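Local coordinates for protein parahox neighbor (Phaeodactylum tricornutum CCAP 1055/1, PDB 5Z5M) that probably carries out the last two steps from 5-hydroxyisourate to (S)-allantoin, hydrolysis followed by stereoselective decarboxylation, in one fused chain, at residues Phe127-Arg132 with Leu159-Lys164; Leu183-Leu188 with Trp245-Gly250. All coordinates share one frame; numbering follows the deposited sequence.

Contact 1: residues Phe127-Arg132 with Leu159-Lys164; sequences FILAVR and LEQVHK
The loop that leads from helix 106-123 to helix 136-146 is fastened to helix 151-173 chiefly where Gln161 reaches the backbone of Ala130, an example of a side-chain amide fastening a loop to a helix by a backbone N-H. The amide N of Ala130 donates to Gln161 OE1 at 2.6 Å, with an N-H...O angle of 170°. The donor arrives in the plane of the carboxamide, at 153° to its C=O, so this one nearly linear bond holds at its midpoint a chain that has no regular structure. Gln161 gets there by bending: chi2 of -62° turns the chain back after CG, which rests 3.4 Å from Ile128 O. That carbonyl accepts a hydrogen bond from Arg146 NH2, on helix 136-146, so the loop is tied to two helices of the all-helical OHCU decarboxylase domain.

Apolar contacts accompany the bond. Ile128 runs past Gln161 in the opposite sense, its CG2 3.7 Å from Gln161 CB, and its CD1 extends to Val162 CG1 at 3.8 Å, near Leu72 of helix 65-73. Further along the loop, the methyl of Ala130 sits 3.6 Å from Lys164 CB, while Lys164 CE lies 3.5 Å from Ala130 O. Beyond that the lysine's NZ makes a weak hydrogen bond to the carbonyl O of Thr260 in the second subunit.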
ATOM      1  N   PHE A 127     -29.171   8.033 -20.531  1.00 13.64           N
ATOM      2  CA  PHE A 127     -28.244   7.866 -19.423  1.00 14.99           C
ATOM      3  C   PHE A 127     -28.619   6.623 -18.640  1.00 17.82           C
ATOM      4  O   PHE A 127     -29.738   6.507 -18.139  1.00 17.66           O
ATOM      5  CB  PHE A 127     -28.257   9.098 -18.517  1.00 16.48           C
ATOM      6  CG  PHE A 127     -27.382   8.973 -17.304  1.00 15.11           C
ATOM      7  CD1 PHE A 127     -26.012   9.164 -17.396  1.00 14.43           C
ATOM      8  CD2 PHE A 127     -27.930   8.684 -16.069  1.00 17.15           C
ATOM      9  CE1 PHE A 127     -25.203   9.058 -16.275  1.00 11.53           C
ATOM     10  CE2 PHE A 127     -27.127   8.577 -14.943  1.00 11.64           C
ATOM     11  CZ  PHE A 127     -25.762   8.768 -15.051  1.00 15.39           C
ATOM     12  N   ILE A 128     -27.677   5.694 -18.541  1.00 17.66           N
ATOM     13  CA  ILE A 128     -27.908   4.443 -17.842  1.00 15.67           C
ATOM     14  C   ILE A 128     -26.948   4.317 -16.664  1.00 12.75           C
ATOM     15  O   ILE A 128     -25.749   4.563 -16.800  1.00 14.77           O
ATOM     16  CB  ILE A 128     -27.748   3.239 -18.796  1.00 17.26           C
ATOM     17  CG1 ILE A 128     -28.703   3.386 -19.982  1.00 18.26           C
ATOM     18  CG2 ILE A 128     -27.992   1.921 -18.063  1.00 16.16           C
ATOM     19  CD1 ILE A 128     -28.482   2.361 -21.075  1.00 17.78           C
ATOM     20  N   LEU A 129     -27.486   3.955 -15.505  1.00 12.73           N
ATOM     21  CA  LEU A 129     -26.686   3.810 -14.295  1.00 16.82           C
ATOM     22  C   LEU A 129     -27.142   2.607 -13.473  1.00 21.74           C
ATOM     23  O   LEU A 129     -28.293   2.543 -13.036  1.00 25.75           O
ATOM     24  CB  LEU A 129     -26.759   5.083 -13.445  1.00 13.87           C
ATOM     25  CG  LEU A 129     -25.885   5.070 -12.192  1.00 13.18           C
ATOM     26  CD1 LEU A 129     -24.409   4.948 -12.555  1.00 22.38           C
ATOM     27  CD2 LEU A 129     -26.121   6.311 -11.347  1.00 22.64           C
ATOM     28  N   ALA A 130     -26.237   1.654 -13.277  1.00 14.42           N
ATOM     29  CA  ALA A 130     -26.538   0.463 -12.491  1.00 23.24           C
ATOM     30  C   ALA A 130     -25.933   0.558 -11.097  1.00 27.16           C
ATOM     31  O   ALA A 130     -24.772   0.206 -10.892  1.00 43.54           O
ATOM     32  CB  ALA A 130     -26.024  -0.777 -13.195  1.00 22.97           C
ATOM     33  N   VAL A 131     -26.713   1.045 -10.140  1.00 29.05           N
ATOM     34  CA  VAL A 131     -26.253   1.138  -8.759  1.00 51.29           C
ATOM     35  C   VAL A 131     -27.312   0.565  -7.817  1.00 52.03           C
ATOM     36  O   VAL A 131     -28.509   0.807  -7.992  1.00 39.58           O
ATOM     37  CB  VAL A 131     -25.934   2.605  -8.346  1.00 50.22           C
ATOM     38  CG1 VAL A 131     -25.581   2.697  -6.859  1.00 53.09           C
ATOM     39  CG2 VAL A 131     -24.819   3.180  -9.204  1.00 46.10           C
ATOM     40  N   ARG A 132     -26.870  -0.221  -6.841  1.00 43.79           N
ATOM     41  CA  ARG A 132     -27.765  -0.762  -5.827  1.00 51.31           C
ATOM     42  C   ARG A 132     -28.111   0.294  -4.786  1.00 39.81           C
ATOM     43  O   ARG A 132     -27.232   0.776  -4.071  1.00 34.43           O
ATOM     44  CB  ARG A 132     -27.129  -1.979  -5.157  1.00 28.70           C
ATOM     45  CG  ARG A 132     -27.011  -3.168  -6.083  1.00 37.81           C
ATOM     46  CD  ARG A 132     -26.494  -4.388  -5.361  1.00 46.84           C
ATOM     47  NE  ARG A 132     -26.540  -5.565  -6.220  1.00 26.31           N
ATOM     48  CZ  ARG A 132     -27.575  -6.395  -6.292  1.00 35.91           C
ATOM     49  NH1 ARG A 132     -28.655  -6.178  -5.555  1.00 32.92           N
ATOM     50  NH2 ARG A 132     -27.528  -7.444  -7.101  1.00 21.06           N
ATOM     51  N   LEU A 159     -22.765   0.333 -22.000  1.00 12.26           N
ATOM     52  CA  LEU A 159     -22.822  -1.111 -22.208  1.00 11.47           C
ATOM     53  C   LEU A 159     -22.376  -1.859 -20.953  1.00 10.10           C
ATOM     54  O   LEU A 159     -22.924  -2.908 -20.630  1.00 16.42           O
ATOM     55  CB  LEU A 159     -21.964  -1.522 -23.406  1.00 13.04           C
ATOM     56  CG  LEU A 159     -22.507  -1.170 -24.794  1.00 22.71           C
ATOM     57  CD1 LEU A 159     -21.468  -1.467 -25.863  1.00 19.39           C
ATOM     58  CD2 LEU A 159     -23.804  -1.914 -25.084  1.00 18.38           C
ATOM     59  N   GLU A 160     -21.389  -1.318 -20.246  1.00 10.73           N
ATOM     60  CA  GLU A 160     -20.980  -1.897 -18.967  1.00  8.33           C
ATOM     61  C   GLU A 160     -22.141  -1.838 -17.977  1.00  8.93           C
ATOM     62  O   GLU A 160     -22.391  -2.797 -17.249  1.00  8.66           O
ATOM     63  CB  GLU A 160     -19.748  -1.177 -18.407  1.00 12.60           C
ATOM     64  CG  GLU A 160     -18.459  -1.505 -19.156  1.00 18.26           C
ATOM     65  CD  GLU A 160     -17.260  -0.684 -18.705  1.00 39.00           C
ATOM     66  OE1 GLU A 160     -17.425   0.249 -17.882  1.00 27.39           O
ATOM     67  OE2 GLU A 160     -16.142  -0.982 -19.179  1.00 27.50           O
ATOM     68  N   GLN A 161     -22.860  -0.716 -17.970  1.00 10.95           N
ATOM     69  CA  GLN A 161     -24.010  -0.557 -17.085  1.00 13.45           C
ATOM     70  C   GLN A 161     -25.136  -1.551 -17.402  1.00  9.19           C
ATOM     71  O   GLN A 161     -25.744  -2.096 -16.482  1.00  9.74           O
ATOM     72  CB  GLN A 161     -24.546   0.881 -17.142  1.00 11.71           C
ATOM     73  CG  GLN A 161     -23.532   1.966 -16.732  1.00 11.21           C
ATOM     74  CD  GLN A 161     -23.052   1.854 -15.286  1.00 18.61           C
ATOM     75  OE1 GLN A 161     -23.840   1.637 -14.365  1.00 15.91           O
ATOM     76  NE2 GLN A 161     -21.750   2.007 -15.087  1.00 24.28           N
ATOM     77  N   VAL A 162     -25.420  -1.812 -18.681  1.00  7.71           N
ATOM     78  CA  VAL A 162     -26.518  -2.730 -18.983  1.00 10.21           C
ATOM     79  C   VAL A 162     -26.165  -4.167 -18.583  1.00  8.81           C
ATOM     80  O   VAL A 162     -27.040  -4.922 -18.172  1.00 10.57           O
ATOM     81  CB  VAL A 162     -26.948  -2.700 -20.480  1.00 12.98           C
ATOM     82  CG1 VAL A 162     -27.361  -1.293 -20.892  1.00 13.57           C
ATOM     83  CG2 VAL A 162     -25.865  -3.238 -21.387  1.00 22.92           C
ATOM     84  N   HIS A 163     -24.892  -4.539 -18.678  1.00  7.36           N
ATOM     85  CA  HIS A 163     -24.474  -5.868 -18.238  1.00  7.33           C
ATOM     86  C   HIS A 163     -24.614  -5.984 -16.733  1.00  7.42           C
ATOM     87  O   HIS A 163     -24.941  -7.047 -16.218  1.00 10.50           O
ATOM     88  CB  HIS A 163     -23.029  -6.173 -18.643  1.00  6.86           C
ATOM     89  CG  HIS A 163     -22.842  -6.357 -20.117  1.00 13.27           C
ATOM     90  ND1 HIS A 163     -23.657  -7.166 -20.875  1.00 15.24           N
ATOM     91  CD2 HIS A 163     -21.920  -5.848 -20.967  1.00 13.50           C
ATOM     92  CE1 HIS A 163     -23.253  -7.141 -22.134  1.00 18.03           C
ATOM     93  NE2 HIS A 163     -22.195  -6.352 -22.214  1.00 17.36           N
ATOM     94  N   LYS A 164     -24.356  -4.884 -16.028  1.00  6.38           N
ATOM     95  CA  LYS A 164     -24.477  -4.882 -14.578  1.00  7.35           C
ATOM     96  C   LYS A 164     -25.941  -5.030 -14.183  1.00  7.70           C
ATOM     97  O   LYS A 164     -26.257  -5.674 -13.194  1.00  9.64           O
ATOM     98  CB  LYS A 164     -23.890  -3.599 -13.984  1.00 10.49           C
ATOM     99  CG  LYS A 164     -22.375  -3.546 -13.991  1.00 14.07           C
ATOM    100  CD  LYS A 164     -21.875  -2.112 -13.864  1.00 24.83           C
ATOM    101  CE  LYS A 164     -22.186  -1.529 -12.498  1.00 22.15           C
ATOM    102  NZ  LYS A 164     -21.554  -0.191 -12.304  1.00 21.84           N
TER

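Contact 2: residues Leu183-Leu188 with Trp245-Gly250; sequences LTCHVL and WTFFCG
Cys185 projects from strand 182-189 between Trp245 and Phe247 of strand 241-248, and its short side chain illustrates how a thiol can serve two aromatic rings at once. Its CB meets the six-membered ring of Trp245 first, 3.7 Å from CZ2. One bond further out, SG stands over the face of that same ring, 4.3 Å from its centroid and 19° off the normal. With SG anti to the backbone N (chi1 -170°), the sulfur is also carried to the rim of Phe247. There it lies in the ring plane, 87° from the normal and 3.7 Å from CE1, so the two sulfur-aromatic contacts differ in kind, one over a face and one at an edge.

Neighbours on the same strand extend the apolar layer. Leu183 CD2 approaches Trp245 CZ2 at 3.9 Å from the opposite direction, and Val187 CG2 lies 3.9 Å from Phe247 CE1. Phe273 stacks on the indole as well. Were Trp245 an alanine, the Cys185 sulfur would probably lose its ring face and a gap would be likely to open beside Leu183 and Phe273. The two backbones come no closer than 9.2 Å, between Val187 CA and Phe247 CA, and are joined here mainly by side chains: the interior of a two-sheet beta sandwich, as in transthyretin, where a short helix likewise follows the strand, here helix 249-256.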
ATOM      1  N   LEU A 183     -15.782 -16.445   1.725  1.00 10.08           N
ATOM      2  CA  LEU A 183     -15.041 -15.262   2.152  1.00  7.32           C
ATOM      3  C   LEU A 183     -13.942 -15.641   3.137  1.00  8.39           C
ATOM      4  O   LEU A 183     -14.204 -16.281   4.156  1.00 10.11           O
ATOM      5  CB  LEU A 183     -15.988 -14.246   2.795  1.00  9.18           C
ATOM      6  CG  LEU A 183     -15.398 -12.960   3.382  1.00 11.44           C
ATOM      7  CD1 LEU A 183     -14.774 -12.078   2.301  1.00  7.82           C
ATOM      8  CD2 LEU A 183     -16.476 -12.192   4.130  1.00 11.20           C
ATOM      9  N   THR A 184     -12.710 -15.267   2.813  1.00  9.72           N
ATOM     10  CA  THR A 184     -11.587 -15.504   3.705  1.00  8.34           C
ATOM     11  C   THR A 184     -10.886 -14.200   4.054  1.00 13.79           C
ATOM     12  O   THR A 184     -11.109 -13.159   3.423  1.00 14.43           O
ATOM     13  CB  THR A 184     -10.552 -16.464   3.088  1.00 14.99           C
ATOM     14  OG1 THR A 184     -10.092 -15.930   1.839  1.00 13.50           O
ATOM     15  CG2 THR A 184     -11.155 -17.851   2.871  1.00 13.03           C
ATOM     16  N   CYS A 185     -10.013 -14.277   5.050  1.00  9.12           N
ATOM     17  CA  CYS A 185      -9.284 -13.121   5.533  1.00 11.73           C
ATOM     18  C   CYS A 185      -7.878 -13.523   5.957  1.00 17.96           C
ATOM     19  O   CYS A 185      -7.640 -14.656   6.371  1.00 13.01           O
ATOM     20  CB  CYS A 185     -10.027 -12.476   6.701  1.00 18.50           C
ATOM     21  SG  CYS A 185      -9.373 -10.865   7.188  1.00 17.74           S
ATOM     22  N   HIS A 186      -6.951 -12.587   5.830  1.00 10.54           N
ATOM     23  CA  HIS A 186      -5.576 -12.769   6.262  1.00 14.00           C
ATOM     24  C   HIS A 186      -5.106 -11.440   6.835  1.00 11.90           C
ATOM     25  O   HIS A 186      -5.419 -10.384   6.285  1.00 12.60           O
ATOM     26  CB  HIS A 186      -4.700 -13.218   5.089  1.00 17.30           C
ATOM     27  CG  HIS A 186      -3.242 -13.316   5.411  1.00 23.87           C
ATOM     28  ND1 HIS A 186      -2.728 -14.276   6.255  1.00 27.47           N
ATOM     29  CD2 HIS A 186      -2.187 -12.578   4.991  1.00 23.83           C
ATOM     30  CE1 HIS A 186      -1.417 -14.121   6.348  1.00 34.33           C
ATOM     31  NE2 HIS A 186      -1.066 -13.097   5.592  1.00 45.64           N
ATOM     32  N   VAL A 187      -4.391 -11.476   7.951  1.00  6.62           N
ATOM     33  CA  VAL A 187      -3.833 -10.251   8.510  1.00  6.15           C
ATOM     34  C   VAL A 187      -2.312 -10.333   8.548  1.00 11.40           C
ATOM     35  O   VAL A 187      -1.737 -11.282   9.089  1.00 11.12           O
ATOM     36  CB  VAL A 187      -4.349  -9.968   9.925  1.00 12.07           C
ATOM     37  CG1 VAL A 187      -3.774  -8.641  10.424  1.00 10.31           C
ATOM     38  CG2 VAL A 187      -5.867  -9.954   9.940  1.00 10.40           C
ATOM     39  N   LEU A 188      -1.665  -9.340   7.953  1.00  6.77           N
ATOM     40  CA  LEU A 188      -0.210  -9.268   7.946  1.00  8.30           C
ATOM     41  C   LEU A 188       0.299  -8.026   8.667  1.00  9.40           C
ATOM     42  O   LEU A 188      -0.108  -6.909   8.351  1.00 11.14           O
ATOM     43  CB  LEU A 188       0.314  -9.272   6.516  1.00 12.55           C
ATOM     44  CG  LEU A 188       1.826  -9.087   6.429  1.00 19.55           C
ATOM     45  CD1 LEU A 188       2.540 -10.419   6.566  1.00 22.05           C
ATOM     46  CD2 LEU A 188       2.196  -8.392   5.132  1.00 35.07           C
ATOM     47  N   TRP A 245     -15.789  -5.609   8.203  1.00  7.22           N
ATOM     48  CA  TRP A 245     -14.907  -6.197   9.202  1.00  5.86           C
ATOM     49  C   TRP A 245     -14.694  -5.186  10.315  1.00 10.82           C
ATOM     50  O   TRP A 245     -14.759  -3.978  10.091  1.00 12.01           O
ATOM     51  CB  TRP A 245     -13.519  -6.557   8.654  1.00  9.59           C
ATOM     52  CG  TRP A 245     -13.380  -7.587   7.557  1.00 13.48           C
ATOM     53  CD1 TRP A 245     -12.963  -7.349   6.278  1.00 13.90           C
ATOM     54  CD2 TRP A 245     -13.551  -9.012   7.662  1.00  9.07           C
ATOM     55  NE1 TRP A 245     -12.900  -8.524   5.572  1.00 13.37           N
ATOM     56  CE2 TRP A 245     -13.262  -9.559   6.395  1.00 13.36           C
ATOM     57  CE3 TRP A 245     -13.953  -9.870   8.692  1.00  7.30           C
ATOM     58  CZ2 TRP A 245     -13.356 -10.925   6.128  1.00 10.93           C
ATOM     59  CZ3 TRP A 245     -14.042 -11.234   8.423  1.00  7.60           C
ATOM     60  CH2 TRP A 245     -13.746 -11.742   7.152  1.00 10.29           C
ATOM     61  N   THR A 246     -14.400  -5.689  11.504  1.00  5.88           N
ATOM     62  CA  THR A 246     -13.842  -4.871  12.568  1.00  8.91           C
ATOM     63  C   THR A 246     -12.568  -5.555  13.037  1.00  9.03           C
ATOM     64  O   THR A 246     -12.621  -6.651  13.585  1.00  9.07           O
ATOM     65  CB  THR A 246     -14.821  -4.687  13.752  1.00 17.68           C
ATOM     66  OG1 THR A 246     -16.023  -4.055  13.294  1.00 14.84           O
ATOM     67  CG2 THR A 246     -14.187  -3.823  14.832  1.00 15.40           C
ATOM     68  N   PHE A 247     -11.421  -4.937  12.770  1.00  6.73           N
ATOM     69  CA  PHE A 247     -10.141  -5.484  13.201  1.00  5.96           C
ATOM     70  C   PHE A 247      -9.703  -4.828  14.504  1.00  9.04           C
ATOM     71  O   PHE A 247      -9.552  -3.606  14.567  1.00 11.17           O
ATOM     72  CB  PHE A 247      -9.065  -5.277  12.135  1.00  4.77           C
ATOM     73  CG  PHE A 247      -9.351  -5.976  10.837  1.00  8.07           C
ATOM     74  CD1 PHE A 247      -8.977  -7.297  10.649  1.00  9.44           C
ATOM     75  CD2 PHE A 247      -9.977  -5.306   9.801  1.00  6.86           C
ATOM     76  CE1 PHE A 247      -9.229  -7.946   9.446  1.00  6.36           C
ATOM     77  CE2 PHE A 247     -10.230  -5.940   8.600  1.00  7.13           C
ATOM     78  CZ  PHE A 247      -9.858  -7.270   8.421  1.00 11.48           C
ATOM     79  N   PHE A 248      -9.494  -5.627  15.543  1.00 10.05           N
ATOM     80  CA  PHE A 248      -9.081  -5.064  16.828  1.00  7.07           C
ATOM     81  C   PHE A 248      -7.561  -5.045  16.924  1.00 12.62           C
ATOM     82  O   PHE A 248      -6.961  -5.836  17.649  1.00 15.08           O
ATOM     83  CB  PHE A 248      -9.709  -5.849  17.985  1.00  9.08           C
ATOM     84  CG  PHE A 248     -11.202  -5.695  18.068  1.00 15.66           C
ATOM     85  CD1 PHE A 248     -12.041  -6.556  17.382  1.00 11.79           C
ATOM     86  CD2 PHE A 248     -11.762  -4.659  18.798  1.00 20.85           C
ATOM     87  CE1 PHE A 248     -13.417  -6.406  17.444  1.00 17.79           C
ATOM     88  CE2 PHE A 248     -13.132  -4.499  18.861  1.00 18.69           C
ATOM     89  CZ  PHE A 248     -13.962  -5.372  18.182  1.00 17.30           C
ATOM     90  N   CYS A 249      -6.945  -4.123  16.187  1.00  9.77           N
ATOM     91  CA  CYS A 249      -5.495  -4.096  16.042  1.00  9.61           C
ATOM     92  C   CYS A 249      -4.782  -3.566  17.273  1.00 12.29           C
ATOM     93  O   CYS A 249      -3.625  -3.908  17.513  1.00 15.19           O
ATOM     94  CB  CYS A 249      -5.097  -3.260  14.830  1.00 19.17           C
ATOM     95  SG  CYS A 249      -5.665  -3.966  13.292  1.00 23.14           S
ATOM     96  N   GLY A 250      -5.466  -2.716  18.033  1.00 16.66           N
ATOM     97  CA  GLY A 250      -4.904  -2.170  19.256  1.00 12.64           C
ATOM     98  C   GLY A 250      -4.502  -3.252  20.238  1.00 11.44           C
ATOM     99  O   GLY A 250      -3.414  -3.203  20.815  1.00 15.50           O
TER

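In the fold
Contacts 1 and 2 belong to the two halves of a natural fusion protein and share no helix, strand or sheet. Along the chain they come in series: contact 1 closes in the helical OHCU decarboxylase region before contact 2 opens in the HIUase/transthyretin region. Helix 151-173 and strand 182-189 are successive elements, so a short connection carries the chain from one fold to the other. The contact centres are 32 Å apart, on opposite sides of the chain's centre, and their nearest atoms are about 16 Å apart. Each half thus has its own interior, consistent with two enzymes joined in one polypeptide, the decarboxylase coming first although its reaction follows the hydrolysis.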